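Local coordinates for protein transcobalamin-1 (Homo sapiens, PDB 4KKI) that binds vitamin B12 with femtomolar affinity, carrying it and protecting it from the acidic environment of the stomach, at residues Leu149-Asn158 against Thr298-Ser306. Sequence-based numbering, arbitrary orientation.
Sequences LDVLALCLFN and TFLDINKDS
Phe157 and Lys304 run past each other in opposite directions where helix 144-156 ends, and the aliphatic part of the lysine comes at the ring obliquely, with Lys304 CB 3.5 Å from Phe157 CE2. The next corner of that ring, Phe157 CZ, meets Ile302 CG2 at 3.9 Å, the two side chains crossing at about a right angle. Ala153 O, one turn back in the helix, lies at the ring's edge and in its plane. With an alanine in place of Phe157, Ile302 CG2 and the lysine methylenes would probably lose the surface they pack on, and a gap would open under the helix end. Lys304 starts with its CG wedged between backbone N and carbonyl carbon (chi1 74°), a turn that sends the chain across the helix end: CD passes 3.6 Å from Leu156 O, and CE reaches Asn158 OD1. The chain then bends at its last torsion, and NZ forms a salt bridge with Asp305 OD2 (3.3 Å), its hydrogen bond weak and Asp305 poorly ordered.

One residue back, Leu156 points across the contact and drops CD1 3.6 Å from Phe299 O, while the same methyl also touches Ile302 CB. Leu152 splits its two methyls: CD2 comes to the edge of the Phe299 ring, 3.6 Å from Phe299 CD2, and CD1 meets Leu300 CD2. Its CG stands anti to the backbone N (chi1 177°), which carries CG out toward the 3-10 segment 299-301, where the two methyls part. No hydrogen bond joins the segments; the hold is apolar packing.

Within the alpha domain's helical barrel, this joins helix 144-156 to the loop following helix 284-294. Leu100 of helix 92-102 packs on Leu156, Phe157 and Ile302, Met190 of helix 185-203 touches Leu149 and Phe299, and Leu149 borders the bound cyanocobalamin.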
ATOM      1  N   LEU A 149      -8.699  -0.640   4.174  1.00 35.30           N
ATOM      2  CA  LEU A 149      -8.412   0.681   4.720  1.00 35.19           C
ATOM      3  C   LEU A 149      -9.702   1.350   5.185  1.00 32.84           C
ATOM      4  O   LEU A 149      -9.730   2.000   6.229  1.00 35.62           O
ATOM      5  CB  LEU A 149      -7.706   1.557   3.680  1.00 33.87           C
ATOM      6  CG  LEU A 149      -6.207   1.342   3.463  1.00 40.25           C
ATOM      7  CD1 LEU A 149      -5.705   2.173   2.288  1.00 28.79           C
ATOM      8  CD2 LEU A 149      -5.440   1.690   4.724  1.00 34.02           C
ATOM      9  N   ASP A 150     -10.770   1.176   4.410  1.00 33.03           N
ATOM     10  CA  ASP A 150     -12.064   1.770   4.738  1.00 44.05           C
ATOM     11  C   ASP A 150     -12.617   1.239   6.054  1.00 42.37           C
ATOM     12  O   ASP A 150     -12.980   2.012   6.941  1.00 46.68           O
ATOM     13  CB  ASP A 150     -13.072   1.518   3.617  1.00 41.33           C
ATOM     14  CG  ASP A 150     -12.670   2.173   2.314  1.00 46.46           C
ATOM     15  OD1 ASP A 150     -11.929   3.177   2.355  1.00 42.51           O
ATOM     16  OD2 ASP A 150     -13.090   1.676   1.248  1.00 46.05           O
ATOM     17  N   VAL A 151     -12.682  -0.082   6.169  1.00 39.41           N
ATOM     18  CA  VAL A 151     -13.181  -0.719   7.379  1.00 34.96           C
ATOM     19  C   VAL A 151     -12.315  -0.351   8.581  1.00 43.53           C
ATOM     20  O   VAL A 151     -12.830  -0.066   9.661  1.00 44.40           O
ATOM     21  CB  VAL A 151     -13.242  -2.252   7.224  1.00 38.55           C
ATOM     22  CG1 VAL A 151     -13.669  -2.909   8.529  1.00 42.19           C
ATOM     23  CG2 VAL A 151     -14.193  -2.627   6.098  1.00 37.89           C
ATOM     24  N   LEU A 152     -11.000  -0.340   8.381  1.00 40.60           N
ATOM     25  CA  LEU A 152     -10.060  -0.011   9.447  1.00 38.88           C
ATOM     26  C   LEU A 152     -10.313   1.387  10.003  1.00 43.54           C
ATOM     27  O   LEU A 152     -10.413   1.574  11.217  1.00 43.84           O
ATOM     28  CB  LEU A 152      -8.617  -0.127   8.946  1.00 39.96           C
ATOM     29  CG  LEU A 152      -7.497   0.260   9.916  1.00 41.54           C
ATOM     30  CD1 LEU A 152      -7.563  -0.574  11.188  1.00 34.68           C
ATOM     31  CD2 LEU A 152      -6.133   0.113   9.247  1.00 40.24           C
ATOM     32  N   ALA A 153     -10.427   2.361   9.106  1.00 44.45           N
ATOM     33  CA  ALA A 153     -10.648   3.749   9.496  1.00 46.25           C
ATOM     34  C   ALA A 153     -12.004   3.945  10.175  1.00 44.52           C
ATOM     35  O   ALA A 153     -12.094   4.610  11.208  1.00 45.61           O
ATOM     36  CB  ALA A 153     -10.518   4.666   8.288  1.00 40.47           C
ATOM     37  N   LEU A 154     -13.051   3.367   9.593  1.00 38.20           N
ATOM     38  CA  LEU A 154     -14.392   3.450  10.163  1.00 42.27           C
ATOM     39  C   LEU A 154     -14.457   2.792  11.537  1.00 47.49           C
ATOM     40  O   LEU A 154     -15.155   3.267  12.434  1.00 47.84           O
ATOM     41  CB  LEU A 154     -15.417   2.804   9.228  1.00 32.89           C
ATOM     42  CG  LEU A 154     -15.674   3.522   7.904  1.00 39.82           C
ATOM     43  CD1 LEU A 154     -16.560   2.679   6.998  1.00 32.57           C
ATOM     44  CD2 LEU A 154     -16.299   4.884   8.154  1.00 46.32           C
ATOM     45  N   CYS A 155     -13.722   1.696  11.694  1.00 46.04           N
ATOM     46  CA  CYS A 155     -13.665   0.973  12.959  1.00 40.38           C
ATOM     47  C   CYS A 155     -12.926   1.756  14.044  1.00 41.58           C
ATOM     48  O   CYS A 155     -13.405   1.873  15.172  1.00 45.07           O
ATOM     49  CB  CYS A 155     -13.002  -0.391  12.758  1.00 39.50           C
ATOM     50  SG  CYS A 155     -12.639  -1.263  14.286  1.00 39.96           S
ATOM     51  N   LEU A 156     -11.759   2.291  13.696  1.00 39.78           N
ATOM     52  CA  LEU A 156     -10.933   3.036  14.647  1.00 41.57           C
ATOM     53  C   LEU A 156     -11.574   4.342  15.113  1.00 48.04           C
ATOM     54  O   LEU A 156     -11.271   4.832  16.200  1.00 47.06           O
ATOM     55  CB  LEU A 156      -9.561   3.333  14.042  1.00 38.96           C
ATOM     56  CG  LEU A 156      -8.581   2.166  13.930  1.00 44.18           C
ATOM     57  CD1 LEU A 156      -7.354   2.575  13.125  1.00 38.62           C
ATOM     58  CD2 LEU A 156      -8.179   1.693  15.317  1.00 30.16           C
ATOM     59  N   PHE A 157     -12.451   4.908  14.290  1.00 42.79           N
ATOM     60  CA  PHE A 157     -13.035   6.211  14.601  1.00 56.14           C
ATOM     61  C   PHE A 157     -14.547   6.156  14.803  1.00 55.22           C
ATOM     62  O   PHE A 157     -15.243   7.158  14.637  1.00 59.42           O
ATOM     63  CB  PHE A 157     -12.650   7.242  13.534  1.00 46.92           C
ATOM     64  CG  PHE A 157     -11.177   7.525  13.484  1.00 41.33           C
ATOM     65  CD1 PHE A 157     -10.328   6.718  12.745  1.00 41.02           C
ATOM     66  CD2 PHE A 157     -10.636   8.586  14.192  1.00 51.33           C
ATOM     67  CE1 PHE A 157      -8.969   6.966  12.707  1.00 47.06           C
ATOM     68  CE2 PHE A 157      -9.277   8.841  14.154  1.00 55.25           C
ATOM     69  CZ  PHE A 157      -8.443   8.028  13.413  1.00 38.28           C
ATOM     70  N   ASN A 158     -15.037   4.975  15.171  1.00 50.93           N
ATOM     71  CA  ASN A 158     -16.442   4.777  15.516  1.00 57.20           C
ATOM     72  C   ASN A 158     -17.413   5.208  14.424  1.00 58.90           C
ATOM     73  O   ASN A 158     -18.472   5.765  14.710  1.00 59.02           O
ATOM     74  CB  ASN A 158     -16.780   5.491  16.828  1.00 66.25           C
ATOM     75  CG  ASN A 158     -15.997   4.945  18.005  1.00 77.57           C
ATOM     76  OD1 ASN A 158     -15.165   5.641  18.586  1.00 84.87           O
ATOM     77  ND2 ASN A 158     -16.262   3.694  18.363  1.00 79.11           N
ATOM     78  N   THR A 298       1.794  -0.700  14.683  1.00 33.03           N
ATOM     79  CA  THR A 298       0.855  -1.052  13.624  1.00 36.53           C
ATOM     80  C   THR A 298      -0.215   0.028  13.525  1.00 42.78           C
ATOM     81  O   THR A 298      -0.269   0.934  14.357  1.00 38.68           O
ATOM     82  CB  THR A 298       0.151  -2.399  13.888  1.00 35.30           C
ATOM     83  OG1 THR A 298      -0.915  -2.212  14.828  1.00 36.77           O
ATOM     84  CG2 THR A 298       1.131  -3.436  14.422  1.00 33.22           C
ATOM     85  N   PHE A 299      -1.074  -0.077  12.519  1.00 41.12           N
ATOM     86  CA  PHE A 299      -2.179   0.864  12.366  1.00 32.44           C
ATOM     87  C   PHE A 299      -3.161   0.811  13.539  1.00 45.94           C
ATOM     88  O   PHE A 299      -3.947   1.735  13.735  1.00 44.65           O
ATOM     89  CB  PHE A 299      -2.922   0.629  11.049  1.00 37.52           C
ATOM     90  CG  PHE A 299      -2.207   1.168   9.838  1.00 32.95           C
ATOM     91  CD1 PHE A 299      -1.040   1.901   9.973  1.00 41.79           C
ATOM     92  CD2 PHE A 299      -2.710   0.948   8.568  1.00 49.94           C
ATOM     93  CE1 PHE A 299      -0.384   2.398   8.862  1.00 50.54           C
ATOM     94  CE2 PHE A 299      -2.062   1.448   7.453  1.00 50.48           C
ATOM     95  CZ  PHE A 299      -0.897   2.173   7.600  1.00 46.58           C
ATOM     96  N   LEU A 300      -3.113  -0.264  14.321  1.00 41.15           N
ATOM     97  CA  LEU A 300      -4.019  -0.413  15.457  1.00 44.22           C
ATOM     98  C   LEU A 300      -3.576   0.391  16.677  1.00 43.90           C
ATOM     99  O   LEU A 300      -4.300   0.474  17.669  1.00 45.60           O
ATOM    100  CB  LEU A 300      -4.183  -1.885  15.832  1.00 42.25           C
ATOM    101  CG  LEU A 300      -4.808  -2.770  14.755  1.00 50.81           C
ATOM    102  CD1 LEU A 300      -5.012  -4.173  15.288  1.00 51.94           C
ATOM    103  CD2 LEU A 300      -6.122  -2.179  14.266  1.00 48.26           C
ATOM    104  N   ASP A 301      -2.388   0.983  16.600  1.00 44.60           N
ATOM    105  CA  ASP A 301      -1.884   1.822  17.684  1.00 48.57           C
ATOM    106  C   ASP A 301      -2.432   3.242  17.587  1.00 50.99           C
ATOM    107  O   ASP A 301      -2.078   4.112  18.381  1.00 53.41           O
ATOM    108  CB  ASP A 301      -0.357   1.837  17.684  1.00 47.87           C
ATOM    109  CG  ASP A 301       0.229   0.491  18.032  1.00 52.21           C
ATOM    110  OD1 ASP A 301      -0.402  -0.238  18.823  1.00 48.88           O
ATOM    111  OD2 ASP A 301       1.313   0.157  17.512  1.00 56.71           O
ATOM    112  N   ILE A 302      -3.297   3.465  16.603  1.00 49.15           N
ATOM    113  CA  ILE A 302      -3.965   4.747  16.445  1.00 61.13           C
ATOM    114  C   ILE A 302      -5.030   4.943  17.523  1.00 67.81           C
ATOM    115  O   ILE A 302      -6.079   4.295  17.507  1.00 68.66           O
ATOM    116  CB  ILE A 302      -4.600   4.873  15.047  1.00 59.15           C
ATOM    117  CG1 ILE A 302      -3.508   4.910  13.976  1.00 55.25           C
ATOM    118  CG2 ILE A 302      -5.465   6.118  14.963  1.00 70.72           C
ATOM    119  CD1 ILE A 302      -4.034   4.920  12.556  1.00 52.42           C
ATOM    120  N   ASN A 303      -4.740   5.826  18.472  1.00 64.98           N
ATOM    121  CA  ASN A 303      -5.685   6.160  19.529  1.00 71.72           C
ATOM    122  C   ASN A 303      -6.208   7.576  19.307  1.00 84.68           C
ATOM    123  O   ASN A 303      -5.516   8.555  19.594  1.00 89.81           O
ATOM    124  CB  ASN A 303      -5.013   6.037  20.899  1.00 79.00           C
ATOM    125  CG  ASN A 303      -6.011   6.004  22.048  1.00 90.74           C
ATOM    126  OD1 ASN A 303      -7.144   6.466  21.919  1.00 92.65           O
ATOM    127  ND2 ASN A 303      -5.585   5.459  23.182  1.00 94.04           N
ATOM    128  N   LYS A 304      -7.427   7.679  18.787  1.00 81.23           N
ATOM    129  CA  LYS A 304      -8.004   8.974  18.433  1.00 82.78           C
ATOM    130  C   LYS A 304      -8.232   9.860  19.656  1.00 92.73           C
ATOM    131  O   LYS A 304      -8.277  11.085  19.542  1.00 89.74           O
ATOM    132  CB  LYS A 304      -9.312   8.791  17.655  1.00 79.40           C
ATOM    133  CG  LYS A 304     -10.492   8.335  18.497  1.00 76.62           C
ATOM    134  CD  LYS A 304     -11.719   8.100  17.632  1.00 79.95           C
ATOM    135  CE  LYS A 304     -12.984   8.060  18.471  1.00 83.15           C
ATOM    136  NZ  LYS A 304     -13.246   9.373  19.124  1.00 84.51           N
ATOM    137  N   ASP A 305      -8.371   9.238  20.823  1.00109.04           N
ATOM    138  CA  ASP A 305      -8.564   9.980  22.064  1.00117.69           C
ATOM    139  C   ASP A 305      -7.251  10.175  22.819  1.00121.75           C
ATOM    140  O   ASP A 305      -7.097   9.718  23.953  1.00123.19           O
ATOM    141  CB  ASP A 305      -9.614   9.302  22.949  1.00119.49           C
ATOM    142  CG  ASP A 305     -11.008   9.362  22.349  1.00116.77           C
ATOM    143  OD1 ASP A 305     -11.674  10.410  22.493  1.00121.07           O
ATOM    144  OD2 ASP A 305     -11.438   8.364  21.734  1.00110.52           O
ATOM    145  N   SER A 306      -6.310  10.837  22.151  1.00127.25           N
ATOM    146  CA  SER A 306      -5.052  11.316  22.737  1.00131.31           C
ATOM    147  C   SER A 306      -3.951  10.277  22.951  1.00133.25           C
ATOM    148  O   SER A 306      -4.135   9.268  23.632  1.00132.73           O
ATOM    149  CB  SER A 306      -5.296  12.127  24.016  1.00134.79           C
ATOM    150  OG  SER A 306      -4.096  12.728  24.470  1.00135.81           O
TER